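Local atomic coordinates of thylakoid lumenal 15 kDa protein 1, chloroplastic (Arabidopsis thaliana, PDB entry 3N90), a protein that is of unknown function but folds as a pentapeptide-repeat, right-handed quadrilateral beta helix in the lumen of the chloroplast thylakoid. Residues G6-G9 and Q10-R14; Q16-G20 and K21-G25; Q26-R30 and Q31-T35; S36-R39 and Q40-F43. The protein carries 2 engineered substitutions. All coordinates share one frame; numbering follows the deposited sequence.

Contact 1 (G6-G9 and Q10-R14); sequences GPYG and QGVTR. With SO4 (sulfate ion), chain B.
Tyr8 and Val12 meet where the N-terminal loop passes into the short helix 10-13. Val12 CG1 lies 4.2 Å from Tyr8 CD1, and the two side chains pass each other at a slant. The torsions of Val12 explain this. CG1 is anti to the backbone N (chi1 169°) and reaches the tyrosine ring, while Val12 CG2 turns back to the loop and rests 3.6 Å from Gly9 O. That carbonyl takes the backbone N-H of Val12 at 3.1 Å from Val12 N to Gly9 O. This bond closes the first turn of the helix. On the loop side, Gly6 CA sits over the centre of one face of the Tyr8 ring. Gln10 CG approaches sulfate O1 at 3.6 Å, and Gln10 N gives the same oxygen a weak hydrogen bond of 3.4 Å. The ion probably comes from the crystallisation liquor. The polar ends of Tyr8, Gln10 and Thr13 find partners elsewhere. Tyr8 OH bonds to Phe2 O, Gln10 OE1 to Asp32 N, and Thr13 OG1 to Asp32 O. The helix 10-13 therefore lies against the coil at 30-33, near the N-terminal end of the beta helix, and Tyr8 meets Phe23 edge-to-face.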
loop_
_atom_site.group_PDB
_atom_site.type_symbol
_atom_site.label_atom_id
_atom_site.label_comp_id
_atom_site.label_asym_id
_atom_site.label_seq_id
_atom_site.Cartn_x
_atom_site.Cartn_y
_atom_site.Cartn_z
ATOM N N GLY A 6 15.731 13.575 0.656
ATOM C CA GLY A 6 15.552 13.305 2.106
ATOM C C GLY A 6 16.570 12.335 2.722
ATOM O O GLY A 6 17.503 11.914 2.030
ATOM N N PRO A 7 16.357 11.886 3.985
ATOM C CA PRO A 7 15.116 11.649 4.751
ATOM C C PRO A 7 14.202 12.847 4.890
ATOM O O PRO A 7 14.643 14.006 4.796
ATOM C CB PRO A 7 15.630 11.237 6.143
ATOM C CG PRO A 7 16.980 11.881 6.238
ATOM C CD PRO A 7 17.540 11.687 4.848
ATOM N N TYR A 8 12.926 12.551 5.101
ATOM C CA TYR A 8 11.910 13.568 5.189
ATOM C C TYR A 8 11.373 13.629 6.601
ATOM O O TYR A 8 10.900 12.607 7.151
ATOM C CB TYR A 8 10.759 13.291 4.202
ATOM C CG TYR A 8 11.185 13.060 2.767
ATOM C CD1 TYR A 8 11.483 14.134 1.938
ATOM C CD2 TYR A 8 11.283 11.774 2.240
ATOM C CE1 TYR A 8 11.871 13.940 0.621
ATOM C CE2 TYR A 8 11.662 11.567 0.925
ATOM C CZ TYR A 8 11.964 12.665 0.116
ATOM O OH TYR A 8 12.349 12.484 -1.199
ATOM N N GLY A 9 11.401 14.826 7.186
ATOM C CA GLY A 9 10.723 15.063 8.457
ATOM C C GLY A 9 9.245 14.718 8.329
ATOM O O GLY A 9 8.693 14.781 7.235
ATOM N N GLN A 10 8.595 14.370 9.432
ATOM C CA GLN A 10 7.185 13.937 9.370
ATOM C C GLN A 10 6.285 15.085 8.894
ATOM O O GLN A 10 5.263 14.852 8.227
ATOM C CB GLN A 10 6.723 13.397 10.714
ATOM C CG GLN A 10 7.493 12.148 11.202
ATOM C CD GLN A 10 7.247 10.905 10.353
ATOM O OE1 GLN A 10 6.970 10.991 9.152
ATOM N NE2 GLN A 10 7.316 9.740 10.989
ATOM N N GLY A 11 6.699 16.322 9.193
ATOM C CA GLY A 11 5.902 17.513 8.792
ATOM C C GLY A 11 5.845 17.742 7.294
ATOM O O GLY A 11 4.976 18.480 6.784
ATOM N N VAL A 12 6.762 17.094 6.583
ATOM C CA VAL A 12 6.883 17.216 5.159
ATOM C C VAL A 12 5.813 16.357 4.469
ATOM O O VAL A 12 5.328 16.698 3.393
ATOM C CB VAL A 12 8.290 16.771 4.694
ATOM C CG1 VAL A 12 8.361 16.622 3.187
ATOM C CG2 VAL A 12 9.382 17.702 5.253
ATOM N N THR A 13 5.443 15.250 5.119
ATOM C CA THR A 13 4.594 14.258 4.489
ATOM C C THR A 13 3.177 14.186 5.086
ATOM O O THR A 13 2.243 13.690 4.431
ATOM C CB THR A 13 5.292 12.875 4.502
ATOM O OG1 THR A 13 5.620 12.529 5.848
ATOM C CG2 THR A 13 6.585 12.900 3.646
ATOM N N ARG A 14 2.988 14.677 6.302
ATOM C CA ARG A 14 1.695 14.505 6.956
ATOM C C ARG A 14 0.694 15.624 6.596
ATOM O O ARG A 14 1.027 16.815 6.730
ATOM C CB ARG A 14 1.875 14.343 8.471
ATOM C CG ARG A 14 2.166 15.628 9.175
ATOM C CD ARG A 14 2.562 15.439 10.628
ATOM N NE ARG A 14 3.263 16.641 11.104
ATOM C CZ ARG A 14 4.082 16.676 12.155
ATOM N NH1 ARG A 14 4.318 15.570 12.862
ATOM N NH2 ARG A 14 4.671 17.819 12.496
HETATM S S SO4 B . 11.718 12.558 11.750
HETATM O O1 SO4 B . 10.724 13.609 11.971
HETATM O O2 SO4 B . 12.988 12.878 12.407
HETATM O O3 SO4 B . 12.012 12.492 10.304
HETATM O O4 SO4 B . 11.233 11.290 12.242
#

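Contact 2 (Q16-G20 and K21-G25); sequences QDLSG and KDFSG
Leu18 and Lys21 are joined first by a backbone hydrogen bond. Lys21 N donates to Leu18 O at 3.2 Å and closes a type II beta turn over Ser19 and Gly20. Gly20 takes the third place with positive phi (68°). Two Asx turns supply further polar bonds. Asp17 OD1 accepts from Ser19 N at 3.1 Å. Asp22 OD1 receives both Ser24 N, at 2.8 Å and nearly in line with its C-O bond, and Ser24 OG, which comes to its syn lone pair. Successive five-residue units of this kind form the sides and corners of the right-handed quadrilateral beta helix. The backbone of the next coil runs alongside, with Leu18 bonded to Ile37 and Gly20 to Arg39. The apolar contact lies on the inner side. Leu18 CD1 reaches Phe23 CZ at 4.0 Å, and the two side chains cross at about a right angle. Elsewhere the Lys21 methylenes pack on the carbonyls of the turn. The chain bends at chi2 (-50°), which puts Lys21 CG 3.2 Å from Leu18 O and Lys21 CD 3.7 Å from Ser19 O. An alanine at Lys21 would keep the backbone bond but is likely to leave the Leu18 and Ser19 carbonyls less covered where CG and CD now rest.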
loop_
_atom_site.group_PDB
_atom_site.type_symbol
_atom_site.label_atom_id
_atom_site.label_comp_id
_atom_site.label_asym_id
_atom_site.label_seq_id
_atom_site.Cartn_x
_atom_site.Cartn_y
_atom_site.Cartn_z
ATOM N N GLN A 16 -0.474 16.627 3.760
ATOM C CA GLN A 16 0.033 17.437 2.644
ATOM C C GLN A 16 -0.552 16.996 1.311
ATOM O O GLN A 16 -0.955 15.839 1.151
ATOM C CB GLN A 16 1.550 17.333 2.592
ATOM C CG GLN A 16 2.244 17.950 3.810
ATOM C CD GLN A 16 2.011 19.437 3.930
ATOM O OE1 GLN A 16 1.928 20.148 2.936
ATOM N NE2 GLN A 16 1.907 19.915 5.153
ATOM N N ASP A 17 -0.588 17.919 0.343
ATOM C CA ASP A 17 -0.940 17.539 -1.014
ATOM C C ASP A 17 0.328 17.170 -1.752
ATOM O O ASP A 17 1.125 18.049 -2.102
ATOM C CB ASP A 17 -1.681 18.682 -1.729
ATOM C CG ASP A 17 -2.160 18.277 -3.129
ATOM O OD1 ASP A 17 -1.737 17.211 -3.646
ATOM O OD2 ASP A 17 -3.003 19.000 -3.703
ATOM N N LEU A 18 0.521 15.863 -1.955
ATOM C CA LEU A 18 1.695 15.306 -2.574
ATOM C C LEU A 18 1.307 14.536 -3.824
ATOM O O LEU A 18 1.977 13.582 -4.228
ATOM C CB LEU A 18 2.425 14.375 -1.570
ATOM C CG LEU A 18 2.955 15.068 -0.313
ATOM C CD1 LEU A 18 3.576 14.024 0.632
ATOM C CD2 LEU A 18 3.971 16.139 -0.671
ATOM N N SER A 19 0.233 14.965 -4.482
ATOM C CA SER A 19 -0.154 14.313 -5.725
ATOM C C SER A 19 1.024 14.359 -6.730
ATOM O O SER A 19 1.749 15.370 -6.813
ATOM C CB SER A 19 -1.374 14.969 -6.364
ATOM O OG SER A 19 -2.424 15.196 -5.451
ATOM N N GLY A 20 1.216 13.250 -7.440
ATOM C CA GLY A 20 2.176 13.139 -8.528
ATOM C C GLY A 20 3.620 13.200 -8.083
ATOM O O GLY A 20 4.508 13.331 -8.931
ATOM N N LYS A 21 3.883 13.092 -6.773
ATOM C CA LYS A 21 5.255 13.201 -6.292
ATOM C C LYS A 21 6.002 11.876 -6.405
ATOM O O LYS A 21 5.395 10.781 -6.320
ATOM C CB LYS A 21 5.344 13.786 -4.884
ATOM C CG LYS A 21 4.719 15.185 -4.704
ATOM C CD LYS A 21 5.195 16.161 -5.773
ATOM C CE LYS A 21 5.106 17.610 -5.330
ATOM N NZ LYS A 21 6.017 18.427 -6.215
ATOM N N ASP A 22 7.313 11.968 -6.637
ATOM C CA ASP A 22 8.101 10.760 -6.875
ATOM C C ASP A 22 8.922 10.360 -5.657
ATOM O O ASP A 22 9.903 10.998 -5.303
ATOM C CB ASP A 22 8.963 10.900 -8.152
ATOM C CG ASP A 22 9.578 9.577 -8.602
ATOM O OD1 ASP A 22 9.706 8.645 -7.776
ATOM O OD2 ASP A 22 9.941 9.464 -9.803
ATOM N N PHE A 23 8.468 9.297 -4.985
ATOM C CA PHE A 23 9.155 8.736 -3.845
ATOM C C PHE A 23 9.777 7.358 -4.170
ATOM O O PHE A 23 10.127 6.617 -3.259
ATOM C CB PHE A 23 8.164 8.545 -2.692
ATOM C CG PHE A 23 7.679 9.831 -2.061
ATOM C CD1 PHE A 23 8.460 10.495 -1.105
ATOM C CD2 PHE A 23 6.447 10.395 -2.432
ATOM C CE1 PHE A 23 8.011 11.705 -0.494
ATOM C CE2 PHE A 23 6.007 11.596 -1.854
ATOM C CZ PHE A 23 6.786 12.239 -0.863
ATOM N N SER A 24 9.901 7.031 -5.449
ATOM C CA SER A 24 10.309 5.674 -5.859
ATOM C C SER A 24 11.682 5.321 -5.277
ATOM O O SER A 24 12.595 6.154 -5.263
ATOM C CB SER A 24 10.292 5.546 -7.385
ATOM O OG SER A 24 11.113 6.555 -7.946
ATOM N N GLY A 25 11.802 4.111 -4.742
ATOM C CA GLY A 25 13.064 3.598 -4.154
ATOM C C GLY A 25 13.547 4.205 -2.844
ATOM O O GLY A 25 14.632 3.842 -2.324
#

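Contact 3 (Q26-R30 and Q31-T35); sequences QTLIR and QDFKT
Gln31 sets its CG anti to the backbone N (chi1 -158°) and then bends at chi2 (66°), which swings the amide alongside Leu28. Leu28 has its CG anti to the carbonyl carbon, and its branches part. Leu28 CD2 meets Gln31 OE1 at 3.9 Å, whereas Leu28 CD1 comes to the edge of the Phe33 ring, near its plane, 4.5 Å from Phe33 CZ. Nearer the backbone, Leu28 CB packs on Gln31 CB at 3.8 Å. The Gln31 amide is buried, and both of its ends are satisfied. Gln31 OE1 accepts from a water 2.7 Å away, which also gives Thr27 O a weak bond. NE2 bonds to Thr13 OG1 and Tyr8 O. Contacts at both ends should hold the amide plane in one orientation. The backbone beneath is a type II beta turn from Leu28 to Gln31. Gln31 N donates to Leu28 O at 3.1 Å. Arg30 takes the turn position with positive phi, and its CB lies beside Gln31 N. Past the turn, Asp32 OD1 accepts from Lys34 N at 2.9 Å, an Asx turn. The Phe33 ring lies parallel to Phe53 and meets Phe23 and Phe43 edge-to-face. Inward leucine or phenylalanine at every fifth residue, here Leu28 and Phe33, marks the pentapeptide-repeat quadrilateral beta helix, and the turn between them is of the type II kind.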
loop_
_atom_site.group_PDB
_atom_site.type_symbol
_atom_site.label_atom_id
_atom_site.label_comp_id
_atom_site.label_asym_id
_atom_site.label_seq_id
_atom_site.Cartn_x
_atom_site.Cartn_y
_atom_site.Cartn_z
ATOM N N GLN A 26 12.773 5.119 -2.280
ATOM C CA GLN A 26 13.223 5.837 -1.105
ATOM C C GLN A 26 12.980 5.085 0.172
ATOM O O GLN A 26 12.051 4.268 0.259
ATOM C CB GLN A 26 12.579 7.199 -1.062
ATOM C CG GLN A 26 12.882 7.959 -2.350
ATOM C CD GLN A 26 12.590 9.398 -2.235
ATOM O OE1 GLN A 26 12.686 10.144 -3.211
ATOM N NE2 GLN A 26 12.215 9.821 -1.047
ATOM N N THR A 27 13.821 5.367 1.170
ATOM C CA THR A 27 13.655 4.813 2.491
ATOM C C THR A 27 12.710 5.693 3.258
ATOM O O THR A 27 13.032 6.851 3.583
ATOM C CB THR A 27 14.999 4.695 3.223
ATOM O OG1 THR A 27 15.867 3.922 2.418
ATOM C CG2 THR A 27 14.833 3.997 4.550
ATOM N N LEU A 28 11.508 5.149 3.512
ATOM C CA LEU A 28 10.439 5.858 4.193
ATOM C C LEU A 28 9.842 5.030 5.350
ATOM O O LEU A 28 8.630 4.978 5.543
ATOM C CB LEU A 28 9.337 6.246 3.194
ATOM C CG LEU A 28 9.853 7.053 1.985
ATOM C CD1 LEU A 28 8.897 6.939 0.829
ATOM C CD2 LEU A 28 10.067 8.478 2.395
ATOM N N ILE A 29 10.719 4.417 6.130
ATOM C CA ILE A 29 10.286 3.588 7.237
ATOM C C ILE A 29 9.508 4.437 8.223
ATOM O O ILE A 29 9.997 5.459 8.700
ATOM C CB ILE A 29 11.519 2.925 7.876
ATOM C CG1 ILE A 29 12.143 1.929 6.875
ATOM C CG2 ILE A 29 11.163 2.337 9.240
ATOM C CD1 ILE A 29 13.482 1.269 7.360
ATOM N N ARG A 30 8.273 4.035 8.526
ATOM C CA ARG A 30 7.447 4.746 9.491
ATOM C C ARG A 30 7.195 6.233 9.148
ATOM O O ARG A 30 6.847 7.007 10.008
ATOM C CB ARG A 30 7.998 4.577 10.922
ATOM C CG ARG A 30 7.874 3.094 11.371
ATOM C CD ARG A 30 8.629 2.894 12.672
ATOM N NE ARG A 30 8.455 1.537 13.205
ATOM C CZ ARG A 30 9.366 0.884 13.913
ATOM N NH1 ARG A 30 10.562 1.428 14.127
ATOM N NH2 ARG A 30 9.087 -0.334 14.383
ATOM N N GLN A 31 7.320 6.547 7.862
ATOM C CA GLN A 31 6.913 7.859 7.348
ATOM C C GLN A 31 5.411 8.081 7.603
ATOM O O GLN A 31 4.575 7.151 7.429
ATOM C CB GLN A 31 7.205 7.951 5.865
ATOM C CG GLN A 31 7.310 9.411 5.385
ATOM C CD GLN A 31 8.499 10.152 5.976
ATOM O OE1 GLN A 31 9.583 9.561 6.162
ATOM N NE2 GLN A 31 8.315 11.456 6.270
ATOM N N ASP A 32 5.072 9.309 8.022
ATOM C CA ASP A 32 3.701 9.682 8.366
ATOM C C ASP A 32 3.059 10.380 7.140
ATOM O O ASP A 32 3.312 11.540 6.876
ATOM C CB ASP A 32 3.671 10.631 9.586
ATOM C CG ASP A 32 2.254 10.876 10.115
ATOM O OD1 ASP A 32 1.254 10.428 9.480
ATOM O OD2 ASP A 32 2.108 11.506 11.195
ATOM N N PHE A 33 2.257 9.645 6.390
ATOM C CA PHE A 33 1.448 10.235 5.318
ATOM C C PHE A 33 -0.034 10.294 5.713
ATOM O O PHE A 33 -0.912 10.291 4.823
ATOM C CB PHE A 33 1.545 9.393 4.036
ATOM C CG PHE A 33 2.876 9.413 3.405
ATOM C CD1 PHE A 33 3.265 10.474 2.585
ATOM C CD2 PHE A 33 3.746 8.349 3.580
ATOM C CE1 PHE A 33 4.524 10.450 1.961
ATOM C CE2 PHE A 33 5.012 8.341 2.980
ATOM C CZ PHE A 33 5.404 9.366 2.173
ATOM N N LYS A 34 -0.338 10.349 7.012
ATOM C CA LYS A 34 -1.738 10.443 7.437
ATOM C C LYS A 34 -2.445 11.626 6.766
ATOM O O LYS A 34 -1.914 12.739 6.768
ATOM C CB LYS A 34 -1.828 10.607 8.961
ATOM C CG LYS A 34 -3.244 10.802 9.453
ATOM C CD LYS A 34 -3.214 10.584 10.981
ATOM C CE LYS A 34 -4.545 10.923 11.583
ATOM N NZ LYS A 34 -4.512 11.214 13.057
ATOM N N THR A 35 -3.610 11.335 6.200
ATOM C CA THR A 35 -4.521 12.292 5.556
ATOM C C THR A 35 -3.782 13.167 4.524
ATOM O O THR A 35 -4.117 14.357 4.335
ATOM C CB THR A 35 -5.437 13.060 6.592
ATOM O OG1 THR A 35 -6.493 13.778 5.928
ATOM C CG2 THR A 35 -4.648 14.013 7.543
HETATM O O HOH W 1 12.130 9.768 5.222
#

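Contact 4 (S36-R39 and Q40-F43); sequences SILR and QANF
Leu38 lays both methyl groups against the end of the Phe43 ring. Leu38 CD2 is 3.7 Å from Phe43 CZ, at the edge of the ring and near its plane, and Leu38 CD1 is 4.0 Å from the same CZ. The two are inward residues of successive pentapeptide repeats in the right-handed beta helix, and their side chains cross at about a right angle. The leucine CG is anti to its carbonyl carbon (chi1 -73°), which places the branches beside Ala41 and Phe43. Ala41 CB fits beneath, 3.9 Å from Leu38 CD2. With valine in place of Leu38, the shorter side chain would probably lose touch with the ring edge and open a gap beside Phe43 in the buried interior. Phe43 also meets Phe23 with the ring planes nearly parallel. The backbone between the two inward residues makes a type II beta turn, with Gln40 in the position of positive phi. Arg39 runs extended from CG to NE, and its NE makes a salt bridge to Asp57 on the following coil. Ala41 CB also lies 3.3 Å from Leu38 O. That same oxygen, Leu38 O, accepts the backbone hydrogen bond of the turn from Ala41 N at 3.1 Å.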
loop_
_atom_site.group_PDB
_atom_site.type_symbol
_atom_site.label_atom_id
_atom_site.label_comp_id
_atom_site.label_asym_id
_atom_site.label_seq_id
_atom_site.Cartn_x
_atom_site.Cartn_y
_atom_site.Cartn_z
ATOM N N SER A 36 -2.788 12.572 3.861
ATOM C CA SER A 36 -2.208 13.248 2.702
ATOM C C SER A 36 -2.891 12.859 1.399
ATOM O O SER A 36 -3.541 11.811 1.291
ATOM C CB SER A 36 -0.723 12.999 2.614
ATOM O OG SER A 36 -0.110 13.714 3.658
ATOM N N ILE A 37 -2.737 13.730 0.383
ATOM C CA ILE A 37 -3.199 13.410 -0.956
ATOM C C ILE A 37 -1.995 12.914 -1.744
ATOM O O ILE A 37 -0.963 13.594 -1.843
ATOM C CB ILE A 37 -3.814 14.648 -1.683
ATOM C CG1 ILE A 37 -4.901 15.311 -0.844
ATOM C CG2 ILE A 37 -4.371 14.179 -3.030
ATOM C CD1 ILE A 37 -5.485 16.581 -1.537
ATOM N N LEU A 38 -2.107 11.692 -2.242
ATOM C CA LEU A 38 -1.018 10.992 -2.909
ATOM C C LEU A 38 -1.448 10.433 -4.264
ATOM O O LEU A 38 -0.966 9.365 -4.694
ATOM C CB LEU A 38 -0.430 9.889 -1.998
ATOM C CG LEU A 38 0.414 10.447 -0.846
ATOM C CD1 LEU A 38 0.500 9.397 0.271
ATOM C CD2 LEU A 38 1.784 10.822 -1.348
ATOM N N ARG A 39 -2.415 11.115 -4.910
ATOM C CA ARG A 39 -2.902 10.646 -6.190
ATOM C C ARG A 39 -1.757 10.645 -7.180
ATOM O O ARG A 39 -0.977 11.625 -7.262
ATOM C CB ARG A 39 -4.020 11.530 -6.749
ATOM C CG ARG A 39 -5.234 11.615 -5.946
ATOM C CD ARG A 39 -6.344 12.180 -6.884
ATOM N NE ARG A 39 -7.497 11.670 -6.254
ATOM C CZ ARG A 39 -8.594 11.188 -6.760
ATOM N NH1 ARG A 39 -8.911 11.123 -8.074
ATOM N NH2 ARG A 39 -9.405 10.754 -5.847
ATOM N N GLN A 40 -1.660 9.535 -7.900
ATOM C CA GLN A 40 -0.592 9.289 -8.879
ATOM C C GLN A 40 0.834 9.356 -8.335
ATOM O O GLN A 40 1.777 9.545 -9.108
ATOM C CB GLN A 40 -0.708 10.284 -10.046
ATOM C CG GLN A 40 -1.992 10.210 -10.811
ATOM C CD GLN A 40 -3.141 11.032 -10.229
ATOM O OE1 GLN A 40 -2.979 12.202 -9.839
ATOM N NE2 GLN A 40 -4.322 10.426 -10.197
ATOM N N ALA A 41 1.010 9.238 -7.017
ATOM C CA ALA A 41 2.341 9.314 -6.432
ATOM C C ALA A 41 3.083 8.052 -6.814
ATOM O O ALA A 41 2.465 7.013 -7.008
ATOM C CB ALA A 41 2.297 9.447 -4.913
ATOM N N ASN A 42 4.404 8.153 -6.891
ATOM C CA ASN A 42 5.261 7.026 -7.221
ATOM C C ASN A 42 6.019 6.516 -5.999
ATOM O O ASN A 42 6.938 7.177 -5.498
ATOM C CB ASN A 42 6.269 7.456 -8.296
ATOM C CG ASN A 42 7.026 6.277 -8.909
ATOM O OD1 ASN A 42 6.878 5.133 -8.495
ATOM N ND2 ASN A 42 7.862 6.584 -9.906
ATOM N N PHE A 43 5.595 5.361 -5.479
ATOM C CA PHE A 43 6.327 4.681 -4.394
ATOM C C PHE A 43 6.948 3.367 -4.862
ATOM O O PHE A 43 7.165 2.483 -4.056
ATOM C CB PHE A 43 5.413 4.355 -3.192
ATOM C CG PHE A 43 4.900 5.584 -2.438
ATOM C CD1 PHE A 43 5.695 6.203 -1.472
ATOM C CD2 PHE A 43 3.645 6.114 -2.712
ATOM C CE1 PHE A 43 5.257 7.308 -0.749
ATOM C CE2 PHE A 43 3.184 7.261 -1.999
ATOM C CZ PHE A 43 4.012 7.850 -1.019
#

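From the N terminus, contact 1 closes the first turn of helix 10-13. Contacts 2, 3 and 4 then each close a type II turn along the beta helix. All four are in series, so none nests within another. Segments 16-25 and 36-43 lie on neighbouring coils, and contacts 2 and 4 have their centres only 5 Å apart, joined by probable hydrogen bonds such as Phe23 N to Asn42 O. Contact 3 occupies another side of the coil, next to contact 1 and in touch with helix 10-13. Inside, Phe33 touches Leu18, Phe23, Leu38 and Phe43, tying contacts 2, 3 and 4 into one interior. Ser36 OG links contact 4 to the end of helix 10-13 at Thr13 O.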